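Local atomic coordinates of dihydrodipicolinate synthase (Agrobacterium tumefaciens, PDB entry 3B4U), a protein that probably catalyses the condensation of pyruvate with aspartate semialdehyde, the step that commits aspartate to lysine biosynthesis, within a TIM-barrel fold. Residues B[149-154]-B[178-183]; B[5-10]-B[212-217]; B[250-255]-B[276-281]. All coordinates share one frame; numbering follows the deposited sequence. Where two conformers were deposited one is given.

In the fold
Strand order and family point to a TIM barrel, sampled here at different depths. Interaction 1 joins two neighbouring helices of the outer layer, after strands 136-140 and 165-170. Interaction 2 lies deeper, its centre about 8 Å from the centre of the chain, where the first and last strands meet. Interaction 3 pairs two helices near the C-terminus. Interactions 2 and 3, with centres about 18 Å apart, touch directly: F216 packs on L253, and N215 on V254. Interactions 1 and 3 lie on opposite sides of the chain's centre, their own centres about 35 Å apart. In TIM-barrel enzymes the active site lies at the C-terminal ends of the strands, the end at which interaction 2 sits.

Interaction 1: residues B[149-154]-B[178-183]; sequences LSVELV and TERLLK
V151 and L181 bring their CA atoms within 6.0 Å where the first turn of helix 151-160 passes helix 175-185. V151 carries most of the contact from its side. Its CG2 lies anti to the carbonyl carbon and meets CD2 of L181 at 4.0 Å. V154, one turn on, brings its own CG2 to the same L181 CD2, also at 4.0 Å, so one methyl touches both valines. V154 and L181 both rest on V168 of strand 165-170.

The outer side is polar. R180 runs extended through chi2 and then turns about its CG-CD bond (chi3 70°). V151 CG1 lies off-centre over one face of its guanidinium. V151 CG2 is nearer still, 3.1 Å from R180 NH1, a short distance of doubtful weight. In one conformer, E152 bends back at chi2 and forms a salt bridge, E152 OE2 to R180 NH2, of 2.9 Å. The bond is not straight (142°), and NH2 meets OE2 from above the carboxylate plane. Water 1 accepts from V151 N at 3.0 Å and is weakly held by R180 NH1.

S150 caps helix 151-160: its OG accepts from L153 N at 2.9 Å, and it also bonds D115. Both E152 and R180 were modelled in two conformers. The chemistry suggests an apolar seam against the barrel wall, with a probably more mobile ion pair, only weakly bridged by water, at its outer edge.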
ATOM      1  N   LEU B 149      -1.685  -7.815 -13.371  1.00  7.46           N
ATOM      2  CA  LEU B 149      -2.507  -7.230 -14.425  1.00  7.83           C
ATOM      3  C   LEU B 149      -2.525  -8.201 -15.592  1.00  7.48           C
ATOM      4  O   LEU B 149      -1.573  -8.309 -16.354  1.00  8.18           O
ATOM      5  CB  LEU B 149      -1.977  -5.855 -14.829  1.00  7.34           C
ATOM      6  CG  LEU B 149      -1.738  -4.848 -13.702  1.00  7.08           C
ATOM      7  CD1 LEU B 149      -1.210  -3.537 -14.266  1.00  7.81           C
ATOM      8  CD2 LEU B 149      -2.981  -4.653 -12.861  1.00  8.92           C
ATOM      9  N   SER B 150      -3.604  -8.936 -15.722  1.00  7.45           N
ATOM     10  CA  SER B 150      -3.696  -9.957 -16.744  1.00  7.99           C
ATOM     11  C   SER B 150      -3.687  -9.361 -18.143  1.00  8.27           C
ATOM     12  O   SER B 150      -4.029  -8.197 -18.347  1.00  7.91           O
ATOM     13  CB  SER B 150      -4.958 -10.788 -16.552  1.00  8.71           C
ATOM     14  OG  SER B 150      -6.095 -10.018 -16.893  1.00  9.02           O
ATOM     15  N   VAL B 151      -3.311 -10.181 -19.118  1.00  8.78           N
ATOM     16  CA  VAL B 151      -3.403  -9.772 -20.512  1.00  9.22           C
ATOM     17  C   VAL B 151      -4.818  -9.330 -20.851  1.00  8.87           C
ATOM     18  O   VAL B 151      -5.030  -8.321 -21.526  1.00  8.79           O
ATOM     19  CB  VAL B 151      -2.912 -10.902 -21.452  1.00  9.87           C
ATOM     20  CG1 VAL B 151      -3.128 -10.523 -22.908  1.00 11.86           C
ATOM     21  CG2 VAL B 151      -1.426 -11.229 -21.166  1.00 12.47           C
ATOM     22  N   GLU B 152      -5.801 -10.059 -20.337  1.00  9.33           N
ATOM     23  CA  GLU B 152      -7.199  -9.757 -20.580  0.50  9.06           C
ATOM     24  C   GLU B 152      -7.568  -8.375 -20.004  1.00  8.87           C
ATOM     25  O   GLU B 152      -8.253  -7.577 -20.649  1.00  8.58           O
ATOM     26  CB  GLU B 152      -8.052 -10.875 -19.978  0.50  9.94           C
ATOM     27  CG  GLU B 152      -7.918 -12.216 -20.711  0.50 11.04           C
ATOM     28  CD  GLU B 152      -6.671 -13.110 -20.386  0.50 12.77           C
ATOM     29  OE1 GLU B 152      -5.798 -12.893 -19.486  0.50 11.01           O
ATOM     30  OE2 GLU B 152      -6.580 -14.135 -21.084  0.50 16.97           O
ATOM     31  N   LEU B 153      -7.114  -8.091 -18.783  1.00  8.28           N
ATOM     32  CA  LEU B 153      -7.360  -6.786 -18.175  1.00  7.99           C
ATOM     33  C   LEU B 153      -6.723  -5.684 -18.990  1.00  7.33           C
ATOM     34  O   LEU B 153      -7.337  -4.656 -19.229  1.00  7.00           O
ATOM     35  CB  LEU B 153      -6.836  -6.774 -16.737  1.00  7.54           C
ATOM     36  CG  LEU B 153      -6.998  -5.405 -16.065  1.00  7.95           C
ATOM     37  CD1 LEU B 153      -8.463  -4.954 -15.937  1.00  9.12           C
ATOM     38  CD2 LEU B 153      -6.332  -5.433 -14.699  1.00 10.07           C
ATOM     39  N   VAL B 154      -5.467  -5.880 -19.401  1.00  6.94           N
ATOM     40  CA  VAL B 154      -4.787  -4.876 -20.244  1.00  7.57           C
ATOM     41  C   VAL B 154      -5.633  -4.613 -21.497  1.00  7.53           C
ATOM     42  O   VAL B 154      -5.830  -3.472 -21.860  1.00  7.71           O
ATOM     43  CB  VAL B 154      -3.374  -5.297 -20.589  1.00  7.62           C
ATOM     44  CG1 VAL B 154      -2.786  -4.377 -21.623  1.00  8.71           C
ATOM     45  CG2 VAL B 154      -2.488  -5.333 -19.331  1.00  7.80           C
ATOM     46  N   THR B 178       4.464 -11.976 -20.917  1.00  8.34           N
ATOM     47  CA  THR B 178       5.047 -10.904 -21.712  1.00  8.44           C
ATOM     48  C   THR B 178       4.831 -11.128 -23.208  1.00  8.86           C
ATOM     49  O   THR B 178       4.527 -10.182 -23.950  1.00  8.45           O
ATOM     50  CB  THR B 178       6.538 -10.767 -21.423  1.00  8.53           C
ATOM     51  OG1 THR B 178       6.737 -10.776 -20.011  1.00  9.20           O
ATOM     52  CG2 THR B 178       7.108  -9.504 -22.016  1.00  9.85           C
ATOM     53  N   GLU B 179       5.040 -12.364 -23.663  1.00  9.25           N
ATOM     54  CA  GLU B 179       4.901 -12.640 -25.081  1.00 10.65           C
ATOM     55  C   GLU B 179       3.468 -12.379 -25.586  1.00  9.39           C
ATOM     56  O   GLU B 179       3.296 -11.937 -26.711  1.00 10.11           O
ATOM     57  CB  GLU B 179       5.404 -14.050 -25.407  1.00 12.15           C
ATOM     58  CG  GLU B 179       4.505 -15.176 -25.084  1.00 15.41           C
ATOM     59  CD  GLU B 179       5.023 -16.496 -25.632  1.00 17.44           C
ATOM     60  OE1 GLU B 179       5.737 -16.453 -26.635  1.00 20.93           O
ATOM     61  OE2 GLU B 179       4.709 -17.529 -25.050  1.00 21.96           O
ATOM     62  N   ARG B 180       2.460 -12.687 -24.761  1.00  9.83           N
ATOM     63  CA  ARG B 180       1.056 -12.370 -25.053  0.50 10.48           C
ATOM     64  C   ARG B 180       0.799 -10.877 -25.039  1.00  9.76           C
ATOM     65  O   ARG B 180       0.046 -10.377 -25.866  1.00 10.52           O
ATOM     66  CB  ARG B 180       0.131 -13.038 -24.043  0.50 11.07           C
ATOM     67  CG  ARG B 180       0.092 -14.527 -24.201  0.50 11.37           C
ATOM     68  CD  ARG B 180      -0.731 -15.173 -23.128  0.50 13.56           C
ATOM     69  NE  ARG B 180      -2.138 -14.854 -23.318  0.50 14.48           N
ATOM     70  CZ  ARG B 180      -2.951 -14.359 -22.393  0.50 17.17           C
ATOM     71  NH1 ARG B 180      -2.527 -14.109 -21.161  0.50 19.83           N
ATOM     72  NH2 ARG B 180      -4.218 -14.113 -22.708  0.50 17.22           N
ATOM     73  N   LEU B 181       1.422 -10.154 -24.086  1.00  9.44           N
ATOM     74  CA  LEU B 181       1.315  -8.697 -24.118  1.00  9.54           C
ATOM     75  C   LEU B 181       1.814  -8.171 -25.442  1.00  8.78           C
ATOM     76  O   LEU B 181       1.242  -7.251 -25.993  1.00  9.57           O
ATOM     77  CB  LEU B 181       2.090  -8.006 -22.977  1.00  9.64           C
ATOM     78  CG  LEU B 181       1.538  -8.132 -21.569  1.00 10.05           C
ATOM     79  CD1 LEU B 181       2.497  -7.387 -20.656  1.00  8.98           C
ATOM     80  CD2 LEU B 181       0.117  -7.582 -21.452  1.00 11.28           C
ATOM     81  N   LEU B 182       2.915  -8.708 -25.951  1.00  9.50           N
ATOM     82  CA  LEU B 182       3.441  -8.233 -27.211  1.00 10.37           C
ATOM     83  C   LEU B 182       2.525  -8.582 -28.390  1.00 10.98           C
ATOM     84  O   LEU B 182       2.267  -7.728 -29.242  1.00 12.51           O
ATOM     85  CB  LEU B 182       4.872  -8.741 -27.415  1.00 10.96           C
ATOM     86  CG  LEU B 182       5.885  -8.163 -26.409  1.00 11.32           C
ATOM     87  CD1 LEU B 182       7.167  -8.994 -26.406  1.00 13.25           C
ATOM     88  CD2 LEU B 182       6.170  -6.671 -26.685  1.00 13.72           C
ATOM     89  N   LYS B 183       1.999  -9.808 -28.425  1.00 11.03           N
ATOM     90  CA  LYS B 183       1.099 -10.202 -29.532  1.00 11.92           C
ATOM     91  C   LYS B 183      -0.230  -9.476 -29.556  1.00 11.89           C
ATOM     92  O   LYS B 183      -0.742  -9.129 -30.620  1.00 12.12           O
ATOM     93  CB  LYS B 183       0.825 -11.705 -29.452  1.00 13.32           C
ATOM     94  CG  LYS B 183       2.019 -12.550 -29.773  1.00 15.69           C
ATOM     95  CD  LYS B 183       1.704 -14.022 -29.483  1.00 15.65           C
ATOM     96  CE  LYS B 183       2.836 -14.945 -29.811  1.00 19.87           C
ATOM     97  NZ  LYS B 183       2.452 -16.369 -29.525  1.00 22.00           N
TER
HETATM   98  O   HOH W   1      -2.640 -12.994 -18.179  1.00 20.74           O
HETATM   99  O   HOH W   2      -4.501 -14.837 -18.662  1.00 47.61           O

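Interaction 2: residues B[5-10]-B[212-217]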
ATOM      1  N   PHE B   5       9.132   4.654 -26.341  1.00  9.60           N
ATOM      2  CA  PHE B   5       9.432   5.022 -24.968  1.00  9.11           C
ATOM      3  C   PHE B   5      10.931   5.045 -24.691  1.00  8.25           C
ATOM      4  O   PHE B   5      11.451   6.021 -24.121  1.00  9.36           O
ATOM      5  CB  PHE B   5       8.694   4.064 -24.021  1.00  7.76           C
ATOM      6  CG  PHE B   5       8.918   4.377 -22.568  1.00  7.87           C
ATOM      7  CD1 PHE B   5       8.105   5.266 -21.905  1.00  7.51           C
ATOM      8  CD2 PHE B   5       9.971   3.804 -21.876  1.00  7.40           C
ATOM      9  CE1 PHE B   5       8.329   5.581 -20.581  1.00  7.72           C
ATOM     10  CE2 PHE B   5      10.192   4.081 -20.535  1.00  7.26           C
ATOM     11  CZ  PHE B   5       9.368   4.990 -19.894  1.00  7.87           C
ATOM     12  N   GLY B   6      11.632   3.986 -25.065  1.00  7.66           N
ATOM     13  CA  GLY B   6      13.077   3.925 -24.907  1.00  7.86           C
ATOM     14  C   GLY B   6      13.494   3.451 -23.522  1.00  6.79           C
ATOM     15  O   GLY B   6      12.874   2.572 -22.924  1.00  7.83           O
ATOM     16  N   LEU B   7      14.582   4.029 -23.039  1.00  6.73           N
ATOM     17  CA  LEU B   7      15.145   3.678 -21.742  1.00  6.44           C
ATOM     18  C   LEU B   7      14.833   4.773 -20.731  1.00  6.25           C
ATOM     19  O   LEU B   7      15.195   5.935 -20.929  1.00  6.97           O
ATOM     20  CB  LEU B   7      16.673   3.499 -21.844  1.00  6.75           C
ATOM     21  CG  LEU B   7      17.348   3.186 -20.521  1.00  7.32           C
ATOM     22  CD1 LEU B   7      16.767   1.910 -19.863  1.00  8.00           C
ATOM     23  CD2 LEU B   7      18.863   3.071 -20.685  1.00  8.37           C
ATOM     24  N   SER B   8      14.224   4.381 -19.627  1.00  5.86           N
ATOM     25  CA  SER B   8      14.051   5.272 -18.501  1.00  6.21           C
ATOM     26  C   SER B   8      14.794   4.694 -17.299  1.00  6.38           C
ATOM     27  O   SER B   8      14.665   3.516 -17.032  1.00  7.31           O
ATOM     28  CB  SER B   8      12.554   5.420 -18.205  1.00  6.49           C
ATOM     29  OG  SER B   8      12.310   6.481 -17.290  1.00  6.29           O
ATOM     30  N   ALA B   9      15.543   5.515 -16.550  1.00  6.11           N
ATOM     31  CA  ALA B   9      16.095   5.050 -15.285  1.00  6.51           C
ATOM     32  C   ALA B   9      14.991   4.941 -14.271  1.00  6.52           C
ATOM     33  O   ALA B   9      14.198   5.880 -14.112  1.00  6.95           O
ATOM     34  CB  ALA B   9      17.152   6.001 -14.782  1.00  8.29           C
ATOM     35  N   ALA B  10      14.930   3.828 -13.546  1.00  6.11           N
ATOM     36  CA  ALA B  10      14.054   3.701 -12.382  1.00  6.68           C
ATOM     37  C   ALA B  10      14.843   4.389 -11.271  1.00  5.81           C
ATOM     38  O   ALA B  10      15.573   3.767 -10.507  1.00  5.69           O
ATOM     39  CB  ALA B  10      13.784   2.210 -12.061  1.00  7.96           C
ATOM     40  N   GLY B 212      16.148  -0.430 -13.143  1.00  6.04           N
ATOM     41  CA  GLY B 212      16.960  -0.172 -11.972  1.00  6.69           C
ATOM     42  C   GLY B 212      18.459  -0.250 -12.245  1.00  6.62           C
ATOM     43  O   GLY B 212      19.230   0.574 -11.768  1.00  6.30           O
ATOM     44  N   VAL B 213      18.881  -1.235 -13.027  1.00  6.64           N
ATOM     45  CA  VAL B 213      20.279  -1.381 -13.374  1.00  7.48           C
ATOM     46  C   VAL B 213      20.786  -0.189 -14.162  1.00  6.40           C
ATOM     47  O   VAL B 213      21.961   0.140 -14.076  1.00  7.19           O
ATOM     48  CB  VAL B 213      20.527  -2.749 -14.104  1.00  7.53           C
ATOM     49  CG1 VAL B 213      21.915  -2.823 -14.690  1.00  8.84           C
ATOM     50  CG2 VAL B 213      20.231  -3.911 -13.138  1.00 10.55           C
ATOM     51  N   ALA B 214      19.906   0.488 -14.901  1.00  6.28           N
ATOM     52  CA  ALA B 214      20.278   1.667 -15.653  1.00  6.99           C
ATOM     53  C   ALA B 214      20.702   2.844 -14.766  1.00  6.63           C
ATOM     54  O   ALA B 214      21.243   3.806 -15.291  1.00  7.58           O
ATOM     55  CB  ALA B 214      19.135   2.114 -16.590  1.00  7.60           C
ATOM     56  N   ASN B 215      20.522   2.756 -13.452  1.00  6.39           N
ATOM     57  CA  ASN B 215      21.104   3.769 -12.558  1.00  6.73           C
ATOM     58  C   ASN B 215      22.632   3.702 -12.529  1.00  6.64           C
ATOM     59  O   ASN B 215      23.256   4.692 -12.156  1.00  7.37           O
ATOM     60  CB  ASN B 215      20.616   3.577 -11.129  1.00  6.25           C
ATOM     61  CG  ASN B 215      19.203   4.060 -10.909  1.00  5.73           C
ATOM     62  OD1 ASN B 215      18.978   5.270 -10.772  1.00  6.25           O
ATOM     63  ND2 ASN B 215      18.273   3.140 -10.839  1.00  6.64           N
ATOM     64  N   PHE B 216      23.236   2.578 -12.920  1.00  6.34           N
ATOM     65  CA  PHE B 216      24.680   2.418 -12.808  1.00  6.93           C
ATOM     66  C   PHE B 216      25.341   1.738 -13.985  1.00  7.40           C
ATOM     67  O   PHE B 216      26.566   1.724 -14.007  1.00  8.23           O
ATOM     68  CB  PHE B 216      25.075   1.771 -11.463  1.00  7.26           C
ATOM     69  CG  PHE B 216      24.536   0.395 -11.292  1.00  6.76           C
ATOM     70  CD1 PHE B 216      25.245  -0.706 -11.764  1.00  7.78           C
ATOM     71  CD2 PHE B 216      23.343   0.165 -10.656  1.00  6.86           C
ATOM     72  CE1 PHE B 216      24.754  -1.975 -11.648  1.00  8.31           C
ATOM     73  CE2 PHE B 216      22.846  -1.116 -10.543  1.00  7.85           C
ATOM     74  CZ  PHE B 216      23.564  -2.195 -11.041  1.00  8.09           C
ATOM     75  N   LEU B 217      24.580   1.210 -14.940  1.00  6.95           N
ATOM     76  CA  LEU B 217      25.109   0.626 -16.189  1.00  7.21           C
ATOM     77  C   LEU B 217      24.235   1.137 -17.334  1.00  7.21           C
ATOM     78  O   LEU B 217      23.592   0.369 -18.063  1.00  7.76           O
ATOM     79  CB  LEU B 217      25.165  -0.900 -16.143  1.00  8.02           C
ATOM     80  CG  LEU B 217      26.277  -1.506 -15.288  1.00  8.36           C
ATOM     81  CD1 LEU B 217      25.973  -3.003 -15.047  1.00  9.71           C
ATOM     82  CD2 LEU B 217      27.637  -1.322 -15.947  1.00 10.42           C
TER
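N215 reaches A10 with its side-chain amide, and this is the one hydrogen bond across the contact. N215 ND2 donates to A10 O at 2.8 Å, almost straight (174°). The acceptor lies in the amide plane, but the donor stands above the carbonyl plane of A10. The same nitrogen donates to G212 O at 2.9 Å, within its own loop. G212 O also takes N215 N, at 3.0 Å, and so accepts twice from one residue. The carbon CG of N215 sits beside its backbone N (chi1 -76°), which, with chi2 of -78°, lets the amide reach both G212 O and the strand. OD1 accepts from T12 N and H29 NE2. Four bonds thus fix which way round the amide lies in this buried place.

The apolar contacts are few and small. A214 points its CB at the strand and meets L7 CD1 at 4.0 Å. A10 CB packs on the backbone of G212, 3.7 Å from G212 N. The two backbones come closest there, with A10 CA 4.9 Å from G212 CA.

Strand 6-10 is also bonded to strand 208-211 through the backbones of G6 and S8. The N215-A10 bond and the A10-G212 packing hold the loop after strand 208-211 against the end of strand 6-10. This is where the first and eighth strands close a TIM barrel, at the C-terminal end of the strands.

Interaction 3: residues B[250-255]-B[276-281]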
ATOM      1  N   VAL B 250      20.983  -2.151  -5.587  1.00  8.42           N
ATOM      2  CA  VAL B 250      21.157  -1.215  -6.673  1.00  8.18           C
ATOM      3  C   VAL B 250      21.844   0.055  -6.197  1.00  7.94           C
ATOM      4  O   VAL B 250      22.772   0.571  -6.827  1.00  7.78           O
ATOM      5  CB  VAL B 250      19.774  -0.879  -7.306  1.00  8.11           C
ATOM      6  CG1 VAL B 250      19.866   0.343  -8.202  1.00  8.80           C
ATOM      7  CG2 VAL B 250      19.269  -2.052  -8.120  1.00  8.93           C
ATOM      8  N   LYS B 251      21.401   0.567  -5.047  1.00  8.24           N
ATOM      9  CA  LYS B 251      22.022   1.771  -4.495  1.00  8.85           C
ATOM     10  C   LYS B 251      23.502   1.583  -4.158  1.00  8.52           C
ATOM     11  O   LYS B 251      24.316   2.474  -4.397  1.00  8.71           O
ATOM     12  CB  LYS B 251      21.214   2.267  -3.304  1.00  9.17           C
ATOM     13  CG  LYS B 251      19.850   2.860  -3.699  1.00 10.30           C
ATOM     14  CD  LYS B 251      19.049   3.339  -2.473  1.00 10.10           C
ATOM     15  CE  LYS B 251      18.977   4.851  -2.439  1.00  8.69           C
ATOM     16  NZ  LYS B 251      18.188   5.318  -1.277  1.00  7.75           N
ATOM     17  N   VAL B 252      23.855   0.406  -3.649  1.00  9.07           N
ATOM     18  CA  VAL B 252      25.271   0.090  -3.408  1.00  9.33           C
ATOM     19  C   VAL B 252      26.076   0.241  -4.705  1.00  9.22           C
ATOM     20  O   VAL B 252      27.160   0.776  -4.702  1.00  8.84           O
ATOM     21  CB  VAL B 252      25.415  -1.359  -2.842  1.00 10.27           C
ATOM     22  CG1 VAL B 252      26.847  -1.862  -2.938  1.00 11.11           C
ATOM     23  CG2 VAL B 252      24.929  -1.480  -1.414  1.00 12.92           C
ATOM     24  N   LEU B 253      25.521  -0.211  -5.822  1.00  7.99           N
ATOM     25  CA  LEU B 253      26.238  -0.126  -7.088  1.00  7.99           C
ATOM     26  C   LEU B 253      26.234   1.268  -7.698  1.00  7.90           C
ATOM     27  O   LEU B 253      27.185   1.633  -8.375  1.00  8.42           O
ATOM     28  CB  LEU B 253      25.764  -1.216  -8.049  1.00  8.67           C
ATOM     29  CG  LEU B 253      26.207  -2.613  -7.577  1.00  8.46           C
ATOM     30  CD1 LEU B 253      25.667  -3.682  -8.515  1.00 10.35           C
ATOM     31  CD2 LEU B 253      27.741  -2.745  -7.510  1.00  9.45           C
ATOM     32  N   VAL B 254      25.222   2.088  -7.422  1.00  8.10           N
ATOM     33  CA  VAL B 254      25.321   3.508  -7.761  1.00  8.26           C
ATOM     34  C   VAL B 254      26.506   4.116  -7.008  1.00  8.52           C
ATOM     35  O   VAL B 254      27.335   4.791  -7.612  1.00  8.87           O
ATOM     36  CB  VAL B 254      24.026   4.291  -7.466  1.00  8.33           C
ATOM     37  CG1 VAL B 254      24.239   5.748  -7.818  1.00  8.98           C
ATOM     38  CG2 VAL B 254      22.887   3.686  -8.285  1.00  8.15           C
ATOM     39  N   SER B 255      26.618   3.848  -5.709  1.00  9.03           N
ATOM     40  CA  SER B 255      27.760   4.333  -4.920  0.50  9.37           C
ATOM     41  C   SER B 255      29.074   3.818  -5.500  1.00  9.87           C
ATOM     42  O   SER B 255      30.039   4.575  -5.636  1.00 11.22           O
ATOM     43  CB  SER B 255      27.637   3.909  -3.457  0.50  9.64           C
ATOM     44  OG  SER B 255      26.732   4.741  -2.762  0.50  9.83           O
ATOM     45  N   GLU B 276      30.155  -6.159   4.835  1.00 12.10           N
ATOM     46  CA  GLU B 276      30.551  -7.427   4.248  1.00 12.75           C
ATOM     47  C   GLU B 276      29.721  -7.710   2.985  1.00 11.53           C
ATOM     48  O   GLU B 276      30.267  -8.126   1.957  1.00 12.26           O
ATOM     49  CB  GLU B 276      30.382  -8.534   5.291  1.00 13.16           C
ATOM     50  CG  GLU B 276      30.690  -9.902   4.777  1.00 15.88           C
ATOM     51  CD  GLU B 276      30.495 -10.989   5.799  1.00 17.82           C
ATOM     52  OE1 GLU B 276      29.583 -10.867   6.641  1.00 23.29           O
ATOM     53  OE2 GLU B 276      31.234 -12.006   5.731  1.00 25.39           O
ATOM     54  N   ASP B 277      28.414  -7.478   3.047  1.00 11.21           N
ATOM     55  CA  ASP B 277      27.573  -7.779   1.891  1.00 11.46           C
ATOM     56  C   ASP B 277      27.810  -6.793   0.751  1.00 11.04           C
ATOM     57  O   ASP B 277      27.747  -7.153  -0.422  1.00 10.95           O
ATOM     58  CB  ASP B 277      26.097  -7.738   2.279  1.00 13.27           C
ATOM     59  CG  ASP B 277      25.663  -8.949   3.059  1.00 15.80           C
ATOM     60  OD1 ASP B 277      26.424  -9.929   3.114  1.00 17.20           O
ATOM     61  OD2 ASP B 277      24.522  -8.919   3.559  1.00 19.79           O
ATOM     62  N   ARG B 278      28.115  -5.552   1.084  1.00 10.30           N
ATOM     63  CA  ARG B 278      28.502  -4.581   0.069  1.00 11.16           C
ATOM     64  C   ARG B 278      29.742  -5.042  -0.679  1.00 10.77           C
ATOM     65  O   ARG B 278      29.826  -4.909  -1.892  1.00 10.41           O
ATOM     66  CB  ARG B 278      28.729  -3.186   0.670  1.00 11.53           C
ATOM     67  CG  ARG B 278      29.459  -2.230  -0.267  1.00 14.49           C
ATOM     68  CD  ARG B 278      29.184  -0.760  -0.018  1.00 17.81           C
ATOM     69  NE  ARG B 278      29.973   0.087  -0.931  1.00 20.70           N
ATOM     70  CZ  ARG B 278      29.733   1.372  -1.215  1.00 22.34           C
ATOM     71  NH1 ARG B 278      30.541   2.018  -2.077  1.00 24.90           N
ATOM     72  NH2 ARG B 278      28.703   2.014  -0.669  1.00 22.98           N
ATOM     73  N   ARG B 279      30.713  -5.578   0.040  1.00 11.37           N
ATOM     74  CA  ARG B 279      31.907  -6.060  -0.627  1.00 12.19           C
ATOM     75  C   ARG B 279      31.569  -7.218  -1.567  1.00 11.39           C
ATOM     76  O   ARG B 279      32.150  -7.331  -2.657  1.00 12.13           O
ATOM     77  CB  ARG B 279      32.964  -6.452   0.399  1.00 13.43           C
ATOM     78  CG  ARG B 279      33.543  -5.240   1.158  1.00 21.04           C
ATOM     79  CD  ARG B 279      34.475  -4.354   0.323  1.00 27.43           C
ATOM     80  NE  ARG B 279      35.607  -5.114  -0.226  1.00 30.70           N
ATOM     81  CZ  ARG B 279      36.632  -4.596  -0.915  1.00 29.92           C
ATOM     82  NH1 ARG B 279      36.722  -3.288  -1.144  1.00 31.74           N
ATOM     83  NH2 ARG B 279      37.587  -5.404  -1.362  1.00 32.14           N
ATOM     84  N   GLN B 280      30.627  -8.064  -1.194  1.00 11.38           N
ATOM     85  CA  GLN B 280      30.219  -9.166  -2.072  0.50 11.88           C
ATOM     86  C   GLN B 280      29.540  -8.629  -3.337  1.00 11.74           C
ATOM     87  O   GLN B 280      29.796  -9.099  -4.461  1.00 12.10           O
ATOM     88  CB  GLN B 280      29.297 -10.118  -1.326  0.50 12.26           C
ATOM     89  CG  GLN B 280      29.927 -10.820  -0.129  0.50 13.74           C
ATOM     90  CD  GLN B 280      28.954 -11.722   0.596  0.50 15.15           C
ATOM     91  OE1 GLN B 280      28.277 -12.543  -0.028  0.50 18.50           O
ATOM     92  NE2 GLN B 280      28.899 -11.598   1.927  0.50 18.23           N
ATOM     93  N   ILE B 281      28.694  -7.620  -3.169  1.00 10.57           N
ATOM     94  CA  ILE B 281      27.994  -7.016  -4.306  1.00 10.85           C
ATOM     95  C   ILE B 281      28.970  -6.328  -5.254  1.00 10.14           C
ATOM     96  O   ILE B 281      28.932  -6.518  -6.471  1.00 10.63           O
ATOM     97  CB  ILE B 281      26.984  -6.021  -3.775  1.00 10.78           C
ATOM     98  CG1 ILE B 281      25.818  -6.761  -3.124  1.00 11.71           C
ATOM     99  CG2 ILE B 281      26.449  -5.103  -4.886  1.00 12.14           C
ATOM    100  CD1 ILE B 281      24.938  -5.852  -2.247  1.00 12.63           C
TER
HETATM  101  O   HOH W   3      31.178   5.274  -2.838  1.00 33.34           O
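V252, L253 and I281 form the tight part of this contact. Here the axes of segments 250-255 and 276-281, in helices 246-258 and 275-289, cross at -72° and approach to 10.1 Å. I281 points at the other helix, and its CG2 branch, anti to the backbone N, does the touching. That methyl lies against L253 CG at 3.7 Å and against V252 CG1 at 3.8 Å. It also meets both terminal methyls of L253, so it sits over the fork of that leucine. Around this patch, F244 touches I281 and I273 touches V252. No hydrogen bond links the two segments, so the inner side holds by apolar contact alone.

The other side is looser and partly exposed. R278 reaches across it fully extended from CG to NE, with CG anti to the backbone N (chi1 166°). Its aliphatic part runs over V252, whose CG1 lies 3.8 Å from R278 CG. The guanidinium then lies past the valine, with V252 O over one face. It comes obliquely upon S255, whose CB is 3.5 Å from R278 NH2. Water 3 donates to S255 O at 3.1 Å and is held only weakly by R278 NH1.

The stronger polar partners lie beyond these two segments. R278 NE forms a salt bridge with E282, one turn along its own helix. S255 OG, in one of its two conformers, bonds E260 O. E282 probably helps to orient the guanidinium, and S255 serves R278 mainly as a surface to lie on. The chemistry implies a contact held on the inside by apolar packing, while the arginine covers V252 with its methylenes and probably keeps its charge near the carboxylate of E282 and water.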